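Local coordinates for protein enoyl-CoA hydratase (Mycobacterium avium subsp. paratuberculosis, PDB 4LK5) that belongs to the enoyl-CoA hydratase/isomerase family and probably catalyses the addition of water to the double bond of enoyl-CoA thioesters, at residues T40-V48 with Y73-R84; D112-R123 with D255-S266. All blocks are in the same frame, centred on the assembly; numbering follows the deposited sequence.

Contact 1 and contact 2 lie about 25 Å apart between centres and do not touch, yet they follow each other along the chain: strand 82-87, which contact 1 sets into the sheet, is succeeded by helix 113-127, half of contact 2. No helix or strand is common to both. Each is partly buried. In contact 1 backbone hydrogen bonds join two neighbouring parallel strands, and a phenylalanine is packed against the end of the connecting helix. Contact 2 pairs segments 132 residues apart, helices whose backbone hydrogen bonds are used internally, so side chains meet: an apolar seam, one weak hydrogen bond from an asparagine side chain to a backbone carbonyl, and a salt bridge between exposed residues at one end.

Contact 1. Residues T40-V48 with Y73-R84; sequences TLSDGVFSV and YAATDPEVKVVR
Tyr73 and Ala74, near the end of helix 61-76, receive the ring of Phe46. Tyr73 offers CD2, which stands 3.9 Å from Phe46 CE1, and the phenylalanine carbon lies at the edge of the tyrosine ring, near its plane. Ala74 CB sits squarely over one face of Phe46, 3.9 Å from the ring centroid, a CH-pi contact. Phe46 projects from the sheet on the same side as Val83, and its first torsion, with CG anti to the backbone N (chi1 -171°), then turns the ring onto Ala74.

Within the type I turn from Asp77 to Val80, Glu79 contributes CB, met by Leu41 CD2 at 3.7 Å, while its carbonyl oxygen receives a CA-H...O contact from Gly44. Val80 CG2 touches two side chains that converge on it, Phe46 CD1 at 3.7 Å and Leu41 CD1 at 3.9 Å. Lys81 and Val82 both give their backbone N-H to one acceptor, Gly44 O: Lys81 N at 2.8 Å, tilted from the carbonyl plane, and Val82 N at 3.1 Å, almost straight in line with the C=O. Val82 O in turn accepts from Phe46 N. Val83 lies beside Phe46 and points the same way, and its CA adds a CA-H...O contact to Phe46 O. Arg84 N donates to Phe46 O at 2.8 Å, and Arg84 O takes the N-H of Val48. On the other side of the sheet Val45 leans on Ile228 and Leu232, and Val82 on Leu231, all of helix 217-233.

These are neighbouring parallel strands of a beta-alpha-beta unit. Backbone bonds, with Gly44 O gripped twice, fix the strand alignment from the point where the second strand begins, whereas apolar contacts around Phe46 dock the end of the connecting helix.

Contact 2. Residues D112-R123 with D255-S266; sequences DEIILEINRLVR and DPALQREFDGQS
With chi1 at 180° the ring of Phe262 points away from its own N and toward Ile115 and Leu116, whereas Asn119, with CG beside its own backbone N (chi1 -69°), lays its amide alongside Leu258. Ile115 CG2 lies at the edge of the Phe262 ring, 3.9 Å from Phe262 CD1, and Leu116 CD1 comes in obliquely to 3.3 Å from Phe262 CE1. Further along, Ile115 CD1 rests on Gln265 CB at 3.4 Å; the polar end of that glutamine turns away to Asp174 and Met172. Asn119 ND2 makes a weak hydrogen bond to Leu258 O at 3.2 Å, and Leu258 runs past Asn119 in the opposite direction to reach Val122 and Arg123. The extended Arg123 chain ends the seam: its NE bonds to Asp255 OD1 at 3.3 Å, within the guanidinium plane but well out of the carboxylate plane, a long salt bridge between exposed residues. Beyond the pair, Ile118 and Leu121 turn to helices 61-76 and 143-150. The axes of 113-123 and 255-266 approach to 9.9 Å at 165°, so helices 113-127 and 254-269 pack antiparallel, an arrangement in which a C-terminal helix of a crotonase-like fold lies against its alpha/beta core.

Contact 1. Residues T40-V48 with Y73-R84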
loop_
_atom_site.group_PDB
_atom_site.type_symbol
_atom_site.label_atom_id
_atom_site.label_comp_id
_atom_site.label_asym_id
_atom_site.label_seq_id
_atom_site.Cartn_x
_atom_site.Cartn_y
_atom_site.Cartn_z
ATOM N N THR C 40 24.211 0.040 -23.718
ATOM C CA THR C 40 25.026 1.212 -23.967
ATOM C C THR C 40 25.294 1.895 -22.635
ATOM O O THR C 40 24.397 2.029 -21.800
ATOM C CB THR C 40 24.245 2.209 -24.853
ATOM O OG1 THR C 40 24.219 1.733 -26.201
ATOM C CG2 THR C 40 24.842 3.634 -24.824
ATOM N N LEU C 41 26.527 2.328 -22.444
ATOM C CA LEU C 41 26.864 3.219 -21.370
ATOM C C LEU C 41 27.227 4.526 -22.042
ATOM O O LEU C 41 27.796 4.523 -23.131
ATOM C CB LEU C 41 28.031 2.658 -20.572
ATOM C CG LEU C 41 28.564 3.532 -19.427
ATOM C CD1 LEU C 41 27.448 3.873 -18.441
ATOM C CD2 LEU C 41 29.752 2.886 -18.704
ATOM N N SER C 42 26.872 5.642 -21.416
ATOM C CA SER C 42 27.221 6.961 -21.929
ATOM C C SER C 42 28.025 7.740 -20.891
ATOM O O SER C 42 29.015 7.233 -20.334
ATOM C CB SER C 42 25.956 7.718 -22.285
ATOM O OG SER C 42 26.265 9.045 -22.660
ATOM N N ASP C 43 27.603 8.972 -20.634
ATOM C CA ASP C 43 28.172 9.746 -19.558
ATOM C C ASP C 43 27.485 9.286 -18.266
ATOM O O ASP C 43 26.650 10.000 -17.719
ATOM C CB ASP C 43 27.971 11.256 -19.807
ATOM C CG ASP C 43 28.632 11.748 -21.121
ATOM O OD1 ASP C 43 29.613 11.138 -21.615
ATOM O OD2 ASP C 43 28.165 12.771 -21.662
ATOM N N GLY C 44 27.826 8.075 -17.814
ATOM C CA GLY C 44 27.272 7.479 -16.588
ATOM C C GLY C 44 25.863 6.912 -16.694
ATOM O O GLY C 44 25.264 6.547 -15.684
ATOM N N VAL C 45 25.368 6.799 -17.920
ATOM C CA VAL C 45 24.013 6.387 -18.212
ATOM C C VAL C 45 23.989 5.072 -18.986
ATOM O O VAL C 45 24.418 4.979 -20.144
ATOM C CB VAL C 45 23.310 7.465 -19.034
ATOM C CG1 VAL C 45 21.840 7.117 -19.307
ATOM C CG2 VAL C 45 23.429 8.798 -18.307
ATOM N N PHE C 46 23.455 4.061 -18.332
ATOM C CA PHE C 46 23.488 2.709 -18.822
ATOM C C PHE C 46 22.099 2.478 -19.347
ATOM O O PHE C 46 21.145 2.468 -18.564
ATOM C CB PHE C 46 23.814 1.831 -17.636
ATOM C CG PHE C 46 24.100 0.413 -17.957
ATOM C CD1 PHE C 46 25.391 0.004 -18.235
ATOM C CD2 PHE C 46 23.093 -0.542 -17.881
ATOM C CE1 PHE C 46 25.663 -1.333 -18.495
ATOM C CE2 PHE C 46 23.346 -1.875 -18.134
ATOM C CZ PHE C 46 24.632 -2.279 -18.438
ATOM N N SER C 47 21.959 2.401 -20.672
ATOM C CA SER C 47 20.653 2.160 -21.275
ATOM C C SER C 47 20.569 0.725 -21.680
ATOM O O SER C 47 21.561 0.095 -22.013
ATOM C CB SER C 47 20.358 3.043 -22.500
ATOM O OG SER C 47 20.674 4.410 -22.269
ATOM N N VAL C 48 19.354 0.222 -21.669
ATOM C CA VAL C 48 19.096 -1.139 -21.976
ATOM C C VAL C 48 17.814 -1.094 -22.780
ATOM O O VAL C 48 16.773 -0.689 -22.274
ATOM C CB VAL C 48 18.974 -1.963 -20.675
ATOM C CG1 VAL C 48 18.349 -3.313 -20.947
ATOM C CG2 VAL C 48 20.348 -2.172 -20.039
ATOM N N TYR C 73 25.977 -6.835 -14.444
ATOM C CA TYR C 73 27.185 -6.089 -14.831
ATOM C C TYR C 73 27.194 -4.653 -14.290
ATOM O O TYR C 73 28.202 -4.164 -13.783
ATOM C CB TYR C 73 27.346 -6.027 -16.353
ATOM C CG TYR C 73 28.504 -5.166 -16.711
ATOM C CD1 TYR C 73 29.813 -5.586 -16.414
ATOM C CD2 TYR C 73 28.316 -3.905 -17.273
ATOM C CE1 TYR C 73 30.902 -4.784 -16.697
ATOM C CE2 TYR C 73 29.401 -3.094 -17.576
ATOM C CZ TYR C 73 30.691 -3.533 -17.282
ATOM O OH TYR C 73 31.778 -2.726 -17.564
ATOM N N ALA C 74 26.053 -3.991 -14.397
ATOM C CA ALA C 74 25.930 -2.598 -14.026
ATOM C C ALA C 74 26.086 -2.319 -12.528
ATOM O O ALA C 74 26.293 -1.162 -12.139
ATOM C CB ALA C 74 24.600 -2.074 -14.520
ATOM N N ALA C 75 25.964 -3.350 -11.689
ATOM C CA ALA C 75 26.190 -3.187 -10.251
ATOM C C ALA C 75 27.666 -3.075 -9.921
ATOM O O ALA C 75 28.010 -2.466 -8.911
ATOM C CB ALA C 75 25.579 -4.343 -9.473
ATOM N N THR C 76 28.523 -3.680 -10.758
ATOM C CA THR C 76 29.983 -3.700 -10.537
ATOM C C THR C 76 30.624 -2.409 -11.053
ATOM O O THR C 76 31.491 -1.827 -10.409
ATOM C CB THR C 76 30.687 -4.929 -11.217
ATOM O OG1 THR C 76 30.768 -4.783 -12.656
ATOM C CG2 THR C 76 29.972 -6.232 -10.876
ATOM N N ASP C 77 30.157 -1.951 -12.208
ATOM C CA ASP C 77 30.859 -0.926 -12.977
ATOM C C ASP C 77 30.750 0.493 -12.373
ATOM O O ASP C 77 29.667 1.086 -12.369
ATOM C CB ASP C 77 30.343 -0.941 -14.424
ATOM C CG ASP C 77 31.256 -0.202 -15.363
ATOM O OD1 ASP C 77 31.345 1.038 -15.229
ATOM O OD2 ASP C 77 31.896 -0.862 -16.209
ATOM N N PRO C 78 31.890 1.062 -11.924
ATOM C CA PRO C 78 31.842 2.327 -11.173
ATOM C C PRO C 78 31.467 3.539 -12.037
ATOM O O PRO C 78 31.045 4.562 -11.488
ATOM C CB PRO C 78 33.263 2.465 -10.618
ATOM C CG PRO C 78 34.131 1.652 -11.540
ATOM C CD PRO C 78 33.265 0.716 -12.346
ATOM N N GLU C 79 31.596 3.411 -13.363
ATOM C CA GLU C 79 31.120 4.433 -14.319
ATOM C C GLU C 79 29.600 4.629 -14.400
ATOM O O GLU C 79 29.125 5.655 -14.948
ATOM C CB GLU C 79 31.641 4.132 -15.748
ATOM C CG GLU C 79 33.136 4.364 -15.921
ATOM C CD GLU C 79 33.530 5.699 -15.320
ATOM O OE1 GLU C 79 33.148 6.744 -15.909
ATOM O OE2 GLU C 79 34.161 5.693 -14.230
ATOM N N VAL C 80 28.841 3.650 -13.892
ATOM C CA VAL C 80 27.383 3.679 -13.993
ATOM C C VAL C 80 26.830 4.519 -12.854
ATOM O O VAL C 80 27.214 4.325 -11.691
ATOM C CB VAL C 80 26.804 2.246 -14.004
ATOM C CG1 VAL C 80 25.303 2.245 -13.755
ATOM C CG2 VAL C 80 27.127 1.562 -15.329
ATOM N N LYS C 81 25.966 5.483 -13.194
ATOM C CA LYS C 81 25.262 6.284 -12.166
ATOM C C LYS C 81 23.741 6.148 -12.236
ATOM O O LYS C 81 23.087 6.232 -11.205
ATOM C CB LYS C 81 25.633 7.755 -12.264
ATOM C CG LYS C 81 27.120 8.039 -12.052
ATOM C CD LYS C 81 27.412 8.485 -10.622
ATOM C CE LYS C 81 28.713 9.269 -10.494
ATOM N NZ LYS C 81 28.703 10.186 -9.315
ATOM N N VAL C 82 23.186 5.962 -13.437
ATOM C CA VAL C 82 21.743 5.818 -13.627
ATOM C C VAL C 82 21.563 4.750 -14.653
ATOM O O VAL C 82 22.445 4.578 -15.474
ATOM C CB VAL C 82 21.087 7.097 -14.193
ATOM C CG1 VAL C 82 19.561 6.962 -14.299
ATOM C CG2 VAL C 82 21.447 8.301 -13.338
ATOM N N VAL C 83 20.422 4.051 -14.614
ATOM C CA VAL C 83 20.135 2.943 -15.512
ATOM C C VAL C 83 18.727 3.127 -16.125
ATOM O O VAL C 83 17.777 3.442 -15.429
ATOM C CB VAL C 83 20.228 1.604 -14.733
ATOM C CG1 VAL C 83 19.754 0.422 -15.582
ATOM C CG2 VAL C 83 21.646 1.347 -14.225
ATOM N N ARG C 84 18.587 2.978 -17.434
ATOM C CA ARG C 84 17.266 3.081 -18.035
ATOM C C ARG C 84 16.973 1.858 -18.855
ATOM O O ARG C 84 17.814 1.439 -19.623
ATOM C CB ARG C 84 17.096 4.326 -18.909
ATOM C CG ARG C 84 18.357 4.937 -19.498
ATOM C CD ARG C 84 18.255 5.215 -21.004
ATOM N NE ARG C 84 17.180 6.115 -21.419
ATOM C CZ ARG C 84 16.144 5.768 -22.192
ATOM N NH1 ARG C 84 16.007 4.521 -22.638
ATOM N NH2 ARG C 84 15.232 6.675 -22.530
#

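Contact 2. Residues D112-R123 with D255-S266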
loop_
_atom_site.group_PDB
_atom_site.type_symbol
_atom_site.label_atom_id
_atom_site.label_comp_id
_atom_site.label_asym_id
_atom_site.label_seq_id
_atom_site.Cartn_x
_atom_site.Cartn_y
_atom_site.Cartn_z
ATOM N N ASP C 112 10.942 -24.420 -15.677
ATOM C CA ASP C 112 11.664 -24.052 -16.870
ATOM C C ASP C 112 12.602 -22.843 -16.591
ATOM O O ASP C 112 12.408 -22.065 -15.647
ATOM C CB ASP C 112 10.660 -23.781 -18.023
ATOM C CG ASP C 112 11.038 -24.498 -19.360
ATOM O OD1 ASP C 112 11.647 -25.596 -19.338
ATOM O OD2 ASP C 112 10.703 -23.964 -20.448
ATOM N N GLU C 113 13.628 -22.718 -17.428
ATOM C CA GLU C 113 14.674 -21.714 -17.290
ATOM C C GLU C 113 14.137 -20.265 -17.471
ATOM O O GLU C 113 14.690 -19.331 -16.902
ATOM C CB GLU C 113 15.821 -22.013 -18.307
ATOM C CG GLU C 113 17.232 -21.588 -17.869
ATOM C CD GLU C 113 18.287 -21.494 -19.000
ATOM O OE1 GLU C 113 17.986 -21.687 -20.214
ATOM O OE2 GLU C 113 19.462 -21.209 -18.662
ATOM N N ILE C 114 13.094 -20.077 -18.275
ATOM C CA ILE C 114 12.518 -18.737 -18.497
ATOM C C ILE C 114 12.288 -18.081 -17.130
ATOM O O ILE C 114 12.704 -16.956 -16.869
ATOM C CB ILE C 114 11.124 -18.721 -19.202
ATOM C CG1 ILE C 114 10.791 -20.047 -19.889
ATOM C CG2 ILE C 114 11.016 -17.554 -20.177
ATOM C CD1 ILE C 114 9.486 -20.044 -20.680
ATOM N N ILE C 115 11.643 -18.821 -16.247
ATOM C CA ILE C 115 11.260 -18.259 -14.970
ATOM C C ILE C 115 12.456 -17.958 -14.072
ATOM O O ILE C 115 12.510 -16.896 -13.434
ATOM C CB ILE C 115 10.300 -19.180 -14.227
ATOM C CG1 ILE C 115 9.094 -19.465 -15.122
ATOM C CG2 ILE C 115 9.843 -18.499 -12.941
ATOM C CD1 ILE C 115 8.373 -20.745 -14.786
ATOM N N LEU C 116 13.393 -18.900 -14.018
ATOM C CA LEU C 116 14.623 -18.721 -13.237
ATOM C C LEU C 116 15.355 -17.466 -13.663
ATOM O O LEU C 116 16.010 -16.837 -12.863
ATOM C CB LEU C 116 15.566 -19.915 -13.422
ATOM C CG LEU C 116 15.786 -21.022 -12.383
ATOM C CD1 LEU C 116 14.572 -21.262 -11.503
ATOM C CD2 LEU C 116 16.217 -22.316 -13.099
ATOM N N GLU C 117 15.263 -17.122 -14.931
ATOM C CA GLU C 117 16.014 -16.016 -15.446
ATOM C C GLU C 117 15.234 -14.723 -15.279
ATOM O O GLU C 117 15.848 -13.655 -15.062
ATOM C CB GLU C 117 16.373 -16.243 -16.917
ATOM C CG GLU C 117 17.334 -17.392 -17.140
ATOM C CD GLU C 117 18.737 -17.058 -16.699
ATOM O OE1 GLU C 117 19.457 -16.413 -17.497
ATOM O OE2 GLU C 117 19.125 -17.442 -15.569
ATOM N N ILE C 118 13.900 -14.815 -15.410
ATOM C CA ILE C 118 13.025 -13.707 -15.044
ATOM C C ILE C 118 13.412 -13.314 -13.628
ATOM O O ILE C 118 13.622 -12.128 -13.324
ATOM C CB ILE C 118 11.550 -14.093 -14.945
ATOM C CG1 ILE C 118 10.966 -14.590 -16.260
ATOM C CG2 ILE C 118 10.731 -12.908 -14.444
ATOM C CD1 ILE C 118 11.138 -13.659 -17.410
ATOM N N ASN C 119 13.497 -14.328 -12.762
ATOM C CA ASN C 119 13.774 -14.091 -11.352
ATOM C C ASN C 119 15.138 -13.437 -11.199
ATOM O O ASN C 119 15.265 -12.445 -10.500
ATOM C CB ASN C 119 13.619 -15.385 -10.527
ATOM C CG ASN C 119 12.155 -15.847 -10.425
ATOM O OD1 ASN C 119 11.237 -15.184 -10.922
ATOM N ND2 ASN C 119 11.931 -16.978 -9.781
ATOM N N ARG C 120 16.142 -13.959 -11.892
ATOM C CA ARG C 120 17.469 -13.353 -11.882
ATOM C C ARG C 120 17.379 -11.898 -12.266
ATOM O O ARG C 120 17.948 -11.051 -11.615
ATOM C CB ARG C 120 18.415 -14.031 -12.887
ATOM C CG ARG C 120 19.511 -14.903 -12.312
ATOM C CD ARG C 120 20.349 -15.547 -13.433
ATOM N NE ARG C 120 21.428 -14.639 -13.753
ATOM C CZ ARG C 120 21.778 -14.194 -14.956
ATOM N NH1 ARG C 120 21.199 -14.608 -16.106
ATOM N NH2 ARG C 120 22.783 -13.324 -14.977
ATOM N N LEU C 121 16.693 -11.618 -13.357
ATOM C CA LEU C 121 16.574 -10.247 -13.840
ATOM C C LEU C 121 15.998 -9.349 -12.735
ATOM O O LEU C 121 16.636 -8.370 -12.313
ATOM C CB LEU C 121 15.709 -10.203 -15.095
ATOM C CG LEU C 121 15.094 -8.878 -15.561
ATOM C CD1 LEU C 121 16.008 -7.702 -15.363
ATOM C CD2 LEU C 121 14.726 -9.023 -17.027
ATOM N N VAL C 122 14.827 -9.738 -12.239
ATOM C CA VAL C 122 14.127 -8.980 -11.222
ATOM C C VAL C 122 14.985 -8.726 -9.985
ATOM O O VAL C 122 15.083 -7.574 -9.512
ATOM C CB VAL C 122 12.766 -9.645 -10.899
ATOM C CG1 VAL C 122 12.242 -9.168 -9.599
ATOM C CG2 VAL C 122 11.771 -9.311 -11.991
ATOM N N ARG C 123 15.653 -9.756 -9.488
ATOM C CA ARG C 123 16.584 -9.556 -8.359
ATOM C C ARG C 123 17.697 -8.621 -8.707
ATOM O O ARG C 123 18.196 -7.935 -7.831
ATOM C CB ARG C 123 17.275 -10.840 -7.914
ATOM C CG ARG C 123 16.333 -11.840 -7.298
ATOM C CD ARG C 123 17.041 -12.907 -6.511
ATOM N NE ARG C 123 16.091 -13.993 -6.311
ATOM C CZ ARG C 123 15.980 -15.084 -7.077
ATOM N NH1 ARG C 123 16.779 -15.303 -8.104
ATOM N NH2 ARG C 123 15.052 -15.992 -6.783
ATOM N N ASP C 255 11.474 -12.083 -2.557
ATOM C CA ASP C 255 12.086 -13.414 -2.658
ATOM C C ASP C 255 11.117 -14.631 -2.503
ATOM O O ASP C 255 11.125 -15.562 -3.341
ATOM C CB ASP C 255 13.277 -13.548 -1.702
ATOM C CG ASP C 255 14.599 -13.056 -2.337
ATOM O OD1 ASP C 255 14.656 -12.936 -3.588
ATOM O OD2 ASP C 255 15.574 -12.773 -1.580
ATOM N N PRO C 256 10.330 -14.645 -1.422
ATOM C CA PRO C 256 9.306 -15.660 -1.288
ATOM C C PRO C 256 8.342 -15.656 -2.473
ATOM O O PRO C 256 7.955 -16.712 -2.971
ATOM C CB PRO C 256 8.581 -15.254 -0.014
ATOM C CG PRO C 256 9.569 -14.441 0.779
ATOM C CD PRO C 256 10.455 -13.785 -0.220
ATOM N N ALA C 257 7.965 -14.481 -2.941
ATOM C CA ALA C 257 7.111 -14.416 -4.097
ATOM C C ALA C 257 7.753 -15.100 -5.279
ATOM O O ALA C 257 7.096 -15.911 -5.933
ATOM C CB ALA C 257 6.766 -12.978 -4.449
ATOM N N LEU C 258 9.024 -14.793 -5.552
ATOM C CA LEU C 258 9.700 -15.342 -6.718
ATOM C C LEU C 258 9.759 -16.843 -6.661
ATOM O O LEU C 258 9.632 -17.506 -7.676
ATOM C CB LEU C 258 11.106 -14.807 -6.864
ATOM C CG LEU C 258 11.109 -13.333 -7.212
ATOM C CD1 LEU C 258 12.517 -12.779 -7.005
ATOM C CD2 LEU C 258 10.575 -13.048 -8.598
ATOM N N GLN C 259 9.916 -17.374 -5.467
ATOM C CA GLN C 259 9.932 -18.805 -5.275
ATOM C C GLN C 259 8.568 -19.381 -5.593
ATOM O O GLN C 259 8.470 -20.363 -6.334
ATOM C CB GLN C 259 10.317 -19.114 -3.822
ATOM C CG GLN C 259 10.479 -20.591 -3.520
ATOM C CD GLN C 259 11.462 -21.297 -4.477
ATOM O OE1 GLN C 259 12.663 -21.003 -4.465
ATOM N NE2 GLN C 259 10.947 -22.232 -5.308
ATOM N N ARG C 260 7.504 -18.772 -5.049
ATOM C CA ARG C 260 6.150 -19.317 -5.209
ATOM C C ARG C 260 5.780 -19.317 -6.647
ATOM O O ARG C 260 5.097 -20.197 -7.087
ATOM C CB ARG C 260 5.077 -18.478 -4.558
ATOM C CG ARG C 260 4.902 -18.638 -3.079
ATOM C CD ARG C 260 4.054 -17.504 -2.539
ATOM N NE ARG C 260 4.515 -17.243 -1.191
ATOM C CZ ARG C 260 4.938 -16.082 -0.698
ATOM N NH1 ARG C 260 4.936 -14.923 -1.385
ATOM N NH2 ARG C 260 5.340 -16.098 0.553
ATOM N N GLU C 261 6.182 -18.259 -7.343
ATOM C CA GLU C 261 5.851 -18.032 -8.746
ATOM C C GLU C 261 6.507 -19.105 -9.617
ATOM O O GLU C 261 5.838 -19.673 -10.477
ATOM C CB GLU C 261 6.250 -16.589 -9.175
ATOM C CG GLU C 261 5.356 -15.514 -8.524
ATOM C CD GLU C 261 5.794 -14.035 -8.676
ATOM O OE1 GLU C 261 6.807 -13.713 -9.381
ATOM O OE2 GLU C 261 5.077 -13.177 -8.076
ATOM N N PHE C 262 7.784 -19.401 -9.343
ATOM C CA PHE C 262 8.490 -20.542 -9.933
ATOM C C PHE C 262 7.767 -21.898 -9.773
ATOM O O PHE C 262 7.463 -22.542 -10.770
ATOM C CB PHE C 262 9.885 -20.671 -9.366
ATOM C CG PHE C 262 10.627 -21.829 -9.936
ATOM C CD1 PHE C 262 11.069 -21.793 -11.245
ATOM C CD2 PHE C 262 10.844 -22.976 -9.186
ATOM C CE1 PHE C 262 11.732 -22.871 -11.789
ATOM C CE2 PHE C 262 11.521 -24.060 -9.728
ATOM C CZ PHE C 262 11.957 -24.004 -11.032
ATOM N N ASP C 263 7.483 -22.309 -8.537
ATOM C CA ASP C 263 6.708 -23.545 -8.271
ATOM C C ASP C 263 5.311 -23.555 -8.881
ATOM O O ASP C 263 4.769 -24.588 -9.190
ATOM C CB ASP C 263 6.513 -23.766 -6.770
ATOM C CG ASP C 263 7.827 -23.888 -5.998
ATOM O OD1 ASP C 263 8.868 -24.316 -6.552
ATOM O OD2 ASP C 263 7.808 -23.539 -4.811
ATOM N N GLY C 264 4.705 -22.399 -9.022
ATOM C CA GLY C 264 3.375 -22.336 -9.565
ATOM C C GLY C 264 3.349 -22.294 -11.078
ATOM O O GLY C 264 2.543 -23.007 -11.669
ATOM N N GLN C 265 4.209 -21.466 -11.699
ATOM C CA GLN C 265 4.228 -21.342 -13.151
ATOM C C GLN C 265 4.692 -22.622 -13.766
ATOM O O GLN C 265 4.139 -22.991 -14.788
ATOM C CB GLN C 265 5.144 -20.241 -13.711
ATOM C CG GLN C 265 4.604 -18.836 -13.749
ATOM C CD GLN C 265 3.436 -18.543 -14.683
ATOM O OE1 GLN C 265 2.375 -19.131 -14.584
ATOM N NE2 GLN C 265 3.583 -17.497 -15.460
ATOM N N SER C 266 5.732 -23.240 -13.190
ATOM C CA SER C 266 6.250 -24.558 -13.643
ATOM C C SER C 266 5.106 -25.525 -13.951
ATOM O O SER C 266 5.098 -26.142 -15.003
ATOM C CB SER C 266 7.129 -25.187 -12.579
ATOM O OG SER C 266 8.294 -24.428 -12.422
#